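Siderophore-interacting protein (Aeromonas hydrophila, PDB 6K2L) binds flavin-adenine dinucleotide and, judging from its family, probably uses it to reduce ferric iron held by siderophores. Local coordinates at residues Leu209-Gln213 with Leu236-Arg242; Val7-Arg11 with Glu34-Pro39; Met158-Gly164 with Leu181-Val185. The protein carries 1 engineered substitution. All coordinates share one frame; numbering follows the deposited sequence.

Contact 1 of 3, residues Leu209-Gln213 with Leu236-Arg242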
loop_
_atom_site.group_PDB
_atom_site.type_symbol
_atom_site.label_atom_id
_atom_site.label_comp_id
_atom_site.label_asym_id
_atom_site.label_seq_id
_atom_site.Cartn_x
_atom_site.Cartn_y
_atom_site.Cartn_z
ATOM N N LEU A 209 -0.545 -2.481 -27.605
ATOM C CA LEU A 209 -0.233 -3.080 -26.320
ATOM C C LEU A 209 1.145 -3.728 -26.362
ATOM O O LEU A 209 1.508 -4.385 -27.341
ATOM C CB LEU A 209 -1.292 -4.126 -25.933
ATOM C CG LEU A 209 -2.757 -3.679 -26.003
ATOM C CD1 LEU A 209 -3.683 -4.883 -26.014
ATOM C CD2 LEU A 209 -3.094 -2.724 -24.868
ATOM N N GLU A 210 1.904 -3.541 -25.294
ATOM C CA GLU A 210 3.150 -4.258 -25.107
ATOM C C GLU A 210 2.878 -5.656 -24.582
ATOM O O GLU A 210 2.158 -5.821 -23.594
ATOM C CB GLU A 210 4.026 -3.500 -24.128
ATOM C CG GLU A 210 4.407 -2.140 -24.675
ATOM C CD GLU A 210 5.503 -2.231 -25.729
ATOM O OE1 GLU A 210 6.270 -3.228 -25.677
ATOM O OE2 GLU A 210 5.591 -1.307 -26.587
ATOM N N GLU A 211 3.451 -6.667 -25.234
ATOM C CA GLU A 211 3.277 -8.024 -24.748
ATOM C C GLU A 211 4.380 -8.454 -23.808
ATOM O O GLU A 211 4.223 -9.479 -23.138
ATOM C CB GLU A 211 3.180 -9.020 -25.910
ATOM C CG GLU A 211 4.480 -9.270 -26.634
ATOM C CD GLU A 211 4.243 -9.964 -27.962
ATOM O OE1 GLU A 211 3.930 -11.175 -27.947
ATOM O OE2 GLU A 211 4.351 -9.292 -29.015
ATOM N N GLN A 212 5.480 -7.714 -23.734
ATOM C CA GLN A 212 6.573 -8.058 -22.832
ATOM C C GLN A 212 6.610 -7.077 -21.668
ATOM O O GLN A 212 6.338 -5.885 -21.837
ATOM C CB GLN A 212 7.935 -8.072 -23.545
ATOM C CG GLN A 212 7.990 -8.884 -24.832
ATOM C CD GLN A 212 7.823 -10.387 -24.621
ATOM O OE1 GLN A 212 7.892 -10.895 -23.488
ATOM N NE2 GLN A 212 7.593 -11.111 -25.727
ATOM N N GLN A 213 6.941 -7.592 -20.491
ATOM C CA GLN A 213 7.043 -6.793 -19.271
ATOM C C GLN A 213 5.788 -5.967 -19.030
ATOM O O GLN A 213 5.855 -4.766 -18.757
ATOM C CB GLN A 213 8.269 -5.893 -19.306
ATOM C CG GLN A 213 8.973 -5.814 -17.971
ATOM C CD GLN A 213 10.428 -5.482 -18.131
ATOM O OE1 GLN A 213 11.030 -5.760 -19.175
ATOM N NE2 GLN A 213 11.010 -4.869 -17.103
ATOM N N LEU A 236 -2.128 -11.130 -29.098
ATOM C CA LEU A 236 -0.829 -11.120 -28.447
ATOM C C LEU A 236 -0.659 -12.461 -27.750
ATOM O O LEU A 236 -1.619 -13.220 -27.592
ATOM C CB LEU A 236 -0.715 -9.956 -27.440
ATOM C CG LEU A 236 -0.844 -8.481 -27.874
ATOM C CD1 LEU A 236 -1.908 -7.792 -27.041
ATOM C CD2 LEU A 236 0.473 -7.790 -27.687
ATOM N N GLU A 237 0.569 -12.743 -27.318
ATOM C CA GLU A 237 0.815 -13.897 -26.458
ATOM C C GLU A 237 1.407 -13.454 -25.121
ATOM O O GLU A 237 2.600 -13.129 -25.016
ATOM C CB GLU A 237 1.664 -14.971 -27.151
ATOM C CG GLU A 237 0.788 -15.926 -27.946
ATOM C CD GLU A 237 -0.368 -16.496 -27.045
ATOM O OE1 GLU A 237 -1.536 -16.564 -27.490
ATOM O OE2 GLU A 237 -0.116 -16.878 -25.877
ATOM N N VAL A 238 0.549 -13.446 -24.100
ATOM C CA VAL A 238 0.933 -13.083 -22.748
ATOM C C VAL A 238 0.679 -14.286 -21.861
ATOM O O VAL A 238 -0.373 -14.925 -21.961
ATOM C CB VAL A 238 0.125 -11.861 -22.281
ATOM C CG1 VAL A 238 0.506 -11.483 -20.837
ATOM C CG2 VAL A 238 0.303 -10.710 -23.247
ATOM N N ASP A 239 1.632 -14.600 -21.006
ATOM C CA ASP A 239 1.406 -15.710 -20.095
ATOM C C ASP A 239 0.263 -15.399 -19.131
ATOM O O ASP A 239 -0.001 -14.243 -18.788
ATOM C CB ASP A 239 2.669 -16.044 -19.298
ATOM C CG ASP A 239 2.523 -17.328 -18.496
ATOM O OD1 ASP A 239 2.286 -18.407 -19.108
ATOM O OD2 ASP A 239 2.612 -17.257 -17.248
ATOM N N ARG A 240 -0.416 -16.475 -18.699
ATOM C CA ARG A 240 -1.580 -16.377 -17.825
ATOM C C ARG A 240 -1.246 -15.675 -16.519
ATOM O O ARG A 240 -2.117 -15.046 -15.909
ATOM C CB ARG A 240 -2.130 -17.785 -17.543
ATOM C CG ARG A 240 -3.470 -17.837 -16.814
ATOM C CD ARG A 240 -4.413 -18.882 -17.406
ATOM N NE ARG A 240 -4.929 -18.486 -18.721
ATOM C CZ ARG A 240 -4.688 -19.136 -19.866
ATOM N NH1 ARG A 240 -5.205 -18.673 -21.001
ATOM N NH2 ARG A 240 -3.936 -20.241 -19.891
ATOM N N THR A 241 -0.003 -15.774 -16.064
ATOM C CA THR A 241 0.354 -15.139 -14.803
ATOM C C THR A 241 0.395 -13.612 -14.897
ATOM O O THR A 241 0.400 -12.942 -13.862
ATOM C CB THR A 241 1.701 -15.673 -14.320
ATOM O OG1 THR A 241 2.724 -15.323 -15.263
ATOM C CG2 THR A 241 1.645 -17.171 -14.183
ATOM N N ARG A 242 0.436 -13.044 -16.103
ATOM C CA ARG A 242 0.484 -11.597 -16.270
ATOM C C ARG A 242 -0.830 -11.032 -16.790
ATOM O O ARG A 242 -0.862 -9.910 -17.303
ATOM C CB ARG A 242 1.651 -11.215 -17.173
ATOM C CG ARG A 242 2.939 -11.231 -16.385
ATOM C CD ARG A 242 4.153 -11.399 -17.252
ATOM N NE ARG A 242 4.096 -10.559 -18.432
ATOM C CZ ARG A 242 3.900 -11.003 -19.667
ATOM N NH1 ARG A 242 3.739 -12.302 -19.877
ATOM N NH2 ARG A 242 3.866 -10.136 -20.682
#

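Contact 2 of 3, residues Val7-Arg11 with Glu34-Pro39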
loop_
_atom_site.group_PDB
_atom_site.type_symbol
_atom_site.label_atom_id
_atom_site.label_comp_id
_atom_site.label_asym_id
_atom_site.label_seq_id
_atom_site.Cartn_x
_atom_site.Cartn_y
_atom_site.Cartn_z
ATOM N N VAL A 7 -4.757 -15.419 13.230
ATOM C CA VAL A 7 -4.523 -14.121 12.607
ATOM C C VAL A 7 -5.413 -13.884 11.395
ATOM O O VAL A 7 -5.491 -12.751 10.903
ATOM C CB VAL A 7 -3.022 -14.030 12.250
ATOM C CG1 VAL A 7 -2.744 -14.664 10.885
ATOM C CG2 VAL A 7 -2.518 -12.588 12.316
ATOM N N ASN A 8 -6.080 -14.921 10.889
ATOM C CA ASN A 8 -7.013 -14.777 9.776
ATOM C C ASN A 8 -8.453 -15.071 10.191
ATOM O O ASN A 8 -9.323 -15.239 9.328
ATOM C CB ASN A 8 -6.592 -15.672 8.607
ATOM C CG ASN A 8 -5.593 -14.988 7.687
ATOM O OD1 ASN A 8 -4.405 -14.898 8.015
ATOM N ND2 ASN A 8 -6.066 -14.496 6.531
ATOM N N ARG A 9 -8.722 -15.129 11.498
ATOM C CA ARG A 9 -10.081 -15.303 11.990
ATOM C C ARG A 9 -11.014 -14.223 11.424
ATOM O O ARG A 9 -10.589 -13.101 11.111
ATOM C CB ARG A 9 -10.099 -15.249 13.520
ATOM C CG ARG A 9 -9.897 -13.846 14.075
ATOM C CD ARG A 9 -9.491 -13.819 15.529
ATOM N NE ARG A 9 -9.272 -12.453 16.012
ATOM C CZ ARG A 9 -8.111 -11.801 15.946
ATOM N NH1 ARG A 9 -7.055 -12.381 15.402
ATOM N NH2 ARG A 9 -8.008 -10.557 16.413
ATOM N N PRO A 10 -12.295 -14.537 11.281
ATOM C CA PRO A 10 -13.256 -13.488 10.935
ATOM C C PRO A 10 -13.346 -12.491 12.078
ATOM O O PRO A 10 -13.305 -12.864 13.251
ATOM C CB PRO A 10 -14.576 -14.248 10.727
ATOM C CG PRO A 10 -14.389 -15.559 11.410
ATOM C CD PRO A 10 -12.922 -15.866 11.396
ATOM N N ARG A 11 -13.440 -11.212 11.726
ATOM C CA ARG A 11 -13.560 -10.150 12.715
ATOM C C ARG A 11 -14.837 -9.357 12.492
ATOM O O ARG A 11 -15.236 -9.108 11.348
ATOM C CB ARG A 11 -12.367 -9.203 12.669
ATOM C CG ARG A 11 -11.066 -9.857 12.969
ATOM C CD ARG A 11 -10.026 -9.144 12.205
ATOM N NE ARG A 11 -8.688 -9.258 12.785
ATOM C CZ ARG A 11 -7.789 -10.143 12.379
ATOM N NH1 ARG A 11 -8.112 -11.004 11.409
ATOM N NH2 ARG A 11 -6.575 -10.154 12.928
ATOM N N GLU A 34 -9.626 -5.501 17.078
ATOM C CA GLU A 34 -9.226 -6.722 16.393
ATOM C C GLU A 34 -8.482 -6.474 15.075
ATOM O O GLU A 34 -8.055 -7.445 14.433
ATOM C CB GLU A 34 -10.472 -7.558 16.115
ATOM C CG GLU A 34 -10.751 -8.634 17.130
ATOM C CD GLU A 34 -11.974 -9.432 16.751
ATOM O OE1 GLU A 34 -13.087 -8.839 16.716
ATOM O OE2 GLU A 34 -11.814 -10.641 16.452
ATOM N N LEU A 35 -8.347 -5.220 14.628
ATOM C CA LEU A 35 -7.604 -4.935 13.405
ATOM C C LEU A 35 -6.100 -4.815 13.640
ATOM O O LEU A 35 -5.345 -4.733 12.666
ATOM C CB LEU A 35 -8.125 -3.650 12.754
ATOM C CG LEU A 35 -9.517 -3.813 12.135
ATOM C CD1 LEU A 35 -9.949 -2.545 11.432
ATOM C CD2 LEU A 35 -9.528 -5.022 11.197
ATOM N N ALA A 36 -5.657 -4.843 14.903
ATOM C CA ALA A 36 -4.256 -4.599 15.229
ATOM C C ALA A 36 -3.328 -5.667 14.644
ATOM O O ALA A 36 -2.220 -5.356 14.199
ATOM C CB ALA A 36 -4.097 -4.512 16.746
ATOM N N ASP A 37 -3.753 -6.925 14.621
ATOM C CA ASP A 37 -2.936 -7.975 14.021
ATOM C C ASP A 37 -3.409 -8.368 12.619
ATOM O O ASP A 37 -2.979 -9.403 12.092
ATOM C CB ASP A 37 -2.915 -9.205 14.925
ATOM C CG ASP A 37 -4.293 -9.641 15.310
ATOM O OD1 ASP A 37 -5.224 -8.888 14.973
ATOM O OD2 ASP A 37 -4.456 -10.707 15.943
ATOM N N TYR A 38 -4.282 -7.578 12.015
ATOM C CA TYR A 38 -4.786 -7.901 10.686
ATOM C C TYR A 38 -3.644 -7.831 9.679
ATOM O O TYR A 38 -2.880 -6.860 9.694
ATOM C CB TYR A 38 -5.905 -6.927 10.296
ATOM C CG TYR A 38 -6.744 -7.391 9.126
ATOM C CD1 TYR A 38 -7.782 -8.288 9.302
ATOM C CD2 TYR A 38 -6.498 -6.921 7.843
ATOM C CE1 TYR A 38 -8.547 -8.706 8.229
ATOM C CE2 TYR A 38 -7.246 -7.331 6.775
ATOM C CZ TYR A 38 -8.271 -8.222 6.969
ATOM O OH TYR A 38 -9.019 -8.660 5.898
ATOM N N PRO A 39 -3.494 -8.828 8.800
ATOM C CA PRO A 39 -2.409 -8.801 7.802
ATOM C C PRO A 39 -2.429 -7.566 6.902
ATOM O O PRO A 39 -3.454 -6.900 6.722
ATOM C CB PRO A 39 -2.655 -10.068 6.985
ATOM C CG PRO A 39 -3.402 -10.967 7.902
ATOM C CD PRO A 39 -4.219 -10.110 8.808
#

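Contact 3 of 3, residues Met158-Gly164 with Leu181-Val185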
loop_
_atom_site.group_PDB
_atom_site.type_symbol
_atom_site.label_atom_id
_atom_site.label_comp_id
_atom_site.label_asym_id
_atom_site.label_seq_id
_atom_site.Cartn_x
_atom_site.Cartn_y
_atom_site.Cartn_z
ATOM N N MET A 158 1.844 2.508 -7.748
ATOM C CA MET A 158 2.588 2.343 -8.993
ATOM C C MET A 158 3.788 3.294 -9.029
ATOM O O MET A 158 3.678 4.450 -8.608
ATOM C CB MET A 158 1.697 2.633 -10.208
ATOM C CG MET A 158 0.645 1.603 -10.576
ATOM S SD MET A 158 -0.053 1.887 -12.225
ATOM C CE MET A 158 -0.825 3.408 -11.986
ATOM N N PRO A 159 4.932 2.841 -9.551
ATOM C CA PRO A 159 6.099 3.730 -9.659
ATOM C C PRO A 159 5.842 4.865 -10.630
ATOM O O PRO A 159 5.071 4.740 -11.581
ATOM C CB PRO A 159 7.204 2.812 -10.188
ATOM C CG PRO A 159 6.749 1.441 -9.821
ATOM C CD PRO A 159 5.256 1.463 -9.948
ATOM N N ALA A 160 6.545 5.970 -10.399
ATOM C CA ALA A 160 6.299 7.191 -11.152
ATOM C C ALA A 160 6.575 7.028 -12.640
ATOM O O ALA A 160 6.001 7.764 -13.452
ATOM C CB ALA A 160 7.135 8.320 -10.564
ATOM N N ASP A 161 7.417 6.061 -13.024
ATOM C CA ASP A 161 7.699 5.803 -14.436
ATOM C C ASP A 161 6.860 4.667 -15.043
ATOM O O ASP A 161 7.098 4.292 -16.201
ATOM C CB ASP A 161 9.185 5.489 -14.634
ATOM C CG ASP A 161 9.652 4.313 -13.783
ATOM O OD1 ASP A 161 8.904 3.908 -12.856
ATOM O OD2 ASP A 161 10.776 3.807 -14.025
ATOM N N ALA A 162 5.901 4.109 -14.301
ATOM C CA ALA A 162 5.005 3.128 -14.894
ATOM C C ALA A 162 4.269 3.732 -16.083
ATOM O O ALA A 162 4.082 4.951 -16.172
ATOM C CB ALA A 162 4.001 2.627 -13.869
ATOM N N ARG A 163 3.882 2.872 -17.020
ATOM C CA ARG A 163 3.197 3.303 -18.228
ATOM C C ARG A 163 1.979 2.425 -18.461
ATOM O O ARG A 163 1.865 1.329 -17.917
ATOM C CB ARG A 163 4.115 3.239 -19.442
ATOM C CG ARG A 163 5.276 4.185 -19.330
ATOM C CD ARG A 163 5.828 4.532 -20.688
ATOM N NE ARG A 163 4.971 5.476 -21.410
ATOM C CZ ARG A 163 4.963 6.797 -21.229
ATOM N NH1 ARG A 163 5.770 7.361 -20.329
ATOM N NH2 ARG A 163 4.150 7.554 -21.965
ATOM N N GLY A 164 1.069 2.907 -19.274
ATOM C CA GLY A 164 -0.013 2.063 -19.707
ATOM C C GLY A 164 -1.266 2.855 -19.989
ATOM O O GLY A 164 -1.235 4.055 -20.248
ATOM N N LEU A 181 -2.501 9.476 -11.277
ATOM C CA LEU A 181 -1.792 8.350 -11.845
ATOM C C LEU A 181 -0.375 8.792 -12.202
ATOM O O LEU A 181 -0.128 9.998 -12.314
ATOM C CB LEU A 181 -2.528 7.876 -13.098
ATOM C CG LEU A 181 -3.894 7.213 -13.009
ATOM C CD1 LEU A 181 -4.397 7.087 -14.420
ATOM C CD2 LEU A 181 -3.830 5.822 -12.351
ATOM N N PRO A 182 0.575 7.868 -12.391
ATOM C CA PRO A 182 1.845 8.238 -13.035
ATOM C C PRO A 182 1.568 8.931 -14.356
ATOM O O PRO A 182 0.583 8.620 -15.034
ATOM C CB PRO A 182 2.551 6.896 -13.246
ATOM C CG PRO A 182 1.914 5.957 -12.292
ATOM C CD PRO A 182 0.518 6.448 -12.015
ATOM N N ALA A 183 2.430 9.893 -14.711
ATOM C CA ALA A 183 2.187 10.685 -15.912
ATOM C C ALA A 183 2.069 9.802 -17.147
ATOM O O ALA A 183 1.312 10.116 -18.074
ATOM C CB ALA A 183 3.300 11.715 -16.111
ATOM N N GLY A 184 2.802 8.686 -17.178
ATOM C CA GLY A 184 2.750 7.782 -18.311
ATOM C C GLY A 184 1.560 6.852 -18.382
ATOM O O GLY A 184 1.505 6.023 -19.294
ATOM N N VAL A 185 0.602 6.933 -17.459
ATOM C CA VAL A 185 -0.584 6.085 -17.512
ATOM C C VAL A 185 -1.772 6.923 -17.978
ATOM O O VAL A 185 -2.193 7.877 -17.310
ATOM C CB VAL A 185 -0.867 5.405 -16.165
ATOM C CG1 VAL A 185 -2.238 4.734 -16.181
ATOM C CG2 VAL A 185 0.218 4.383 -15.836
HETATM O O HOH W 1 5.116 7.350 -15.939
#

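Contact 1 of 3, residues Leu209-Gln213 with Leu236-Arg242
Two loops leading into neighbouring strands of the parallel, NAD-ferredoxin-type sheet meet here, with Leu236, Glu211, Leu209 and Arg242 making most of the contact. Residues 209-213 run into strand 214-218. Residues 236-242 are the helix-to-strand link of the beta-alpha-beta unit formed by strand 214-218, helix 222-235 and strand 243-245. The contact lies at the protein surface and begins with apolar packing. Leu236 divides its two methyl branches between partners: CD1 meets Leu209 CD1 at 3.6 Å, the two side chains crossing at about a right angle, while CD2 presses on Glu211 CB at 3.5 Å. Helix 222-235 adds to this patch, His231 touching Leu209 and Val232 touching Val238. Glu211 has CG between its backbone N and carbonyl carbon (chi1 72°), and the extended rest of the chain carries OE1 alongside the backbone of Glu237.

The polar tie is Arg242, whose chain bends at chi3 (44°) and brings NH2 to Glu211 O at 2.6 Å. The oxygen lies at the edge of the guanidinium, in its plane, but the N-H points poorly at it (123°), so the bond is weak. Val238 CG1 sits against one face of the same guanidinium, offset toward its rim, and NE has a further weak bond to Ser214 O. Beside the 3-10 segment 240-241, Asp239 OD2 closes an Asx turn by accepting from Thr241 N at 3.2 Å, above the carboxylate plane, and takes a second bond from Thr241 OG1 at 2.8 Å on its anti lone pair.

Contact 2 of 3, residues Val7-Arg11 with Glu34-Pro39
Arg9 and Arg11 reach from the N-terminal segment into Glu34 and Asp37, and this four-residue salt-bridge network is the tight part of the contact. Buried Arg11 is held round its guanidinium edge: NE donates almost straight to Glu34 O at 2.5 Å, NH2 to Asp37 OD1 at 2.8 Å from above the carboxylate plane, and NH1 to Val7 O at 3.2 Å. One face of the group meets Tyr38 CD1, with the ring plane turned 79° from it, while Arg9 CZ lies over the opposite face. Arg9, with CG between its backbone N and carbonyl carbon (chi1 73°), runs extended to give NE to the anti lone pair of Glu34 OE2 at 3.2 Å and NH1 to the syn side of Asp37 OD2 at 3.1 Å; NH1 also bonds Pro6 O. The two carboxylates probably offset the charge of the two neighbouring arginines.

Val7 O also touches Pro39 CD. The looser side holds the exposed Val7 side chain and exposed Asn8, whose OD1 stays 4.1 Å from Pro39 CG. Leu35 and Tyr38 both touch Leu95 of barrel strand 94-100. The arrangement fastens the entry to strand 11-20 onto the antiparallel barrel of a siderophore-interacting FAD-binding domain.

Contact 3 of 3, residues Met158-Gly164 with Leu181-Val185
Segments 158-164 and 181-185 come together where two parallel strands begin, Gly164 pairing with Val185 in a parallel bridge with their CA atoms 4.6 Å apart. Gly164 N donates to Gly184 O at 3.1 Å (153° at the hydrogen), and the CA hydrogens of Arg163 and Val185 turn toward Gly184 O and Gly164 O, respectively. Gly164 adopts backbone angles (phi 150°, psi -158°) that suit a residue without a side chain. Each segment is folded by a type I turn, Pro159 to Ala162 and Pro182 to Val185.

A water ties the two turns together: it donates to Ala160 O at 2.7 Å and to Ala162 O at 2.6 Å, and accepts from Gly184 N at 2.9 Å.

This is one edge of the five-stranded parallel sheet in the siderophore-interacting protein family domain. Strand 185-191 is an outermost strand within the chain, and the connection from its neighbour 163-170 is made without a helix. The Met158 side chain bends at its last torsion, about the CG-SD bond, and crosses Pro182 at about a right angle. Its CE methyl lies 3.3 Å from Pro182 CD and 3.9 Å from Leu181 CD2, with Val185 CG2 close by. Tyr139 and Met141 of strand 138-144 also touch Met158.

The Pro182 ring is also bordered by carbonyls, its CG approaching Pro159 O and its CB approaching Ala160 O. On the exposed side, Arg163 bends at chi3 so that Gly184 CA lies over one guanidinium face, toward its rim, with Arg163 NH1 3.7 Å from Gly184 CA.

Contacts 1 and 3 belong to the same parallel-sheet domain and sit at different edges of it: contact 3 joins the starts of strands 163-170 and 185-191, and contact 1 the approaches to strands 214-218 and 243-245. Their centres are about 18 Å apart and their nearest atoms about 7 Å, so they do not touch. Ser137 lies between them, bonding the backbones of both Gln213 and Arg163. Contact 2 is in the FAD-binding barrel, its centre about 36 Å from that of contact 1 and about 33 Å from that of contact 3. The Tyr38 side chain of contact 2 is about 12 Å from the bound FAD.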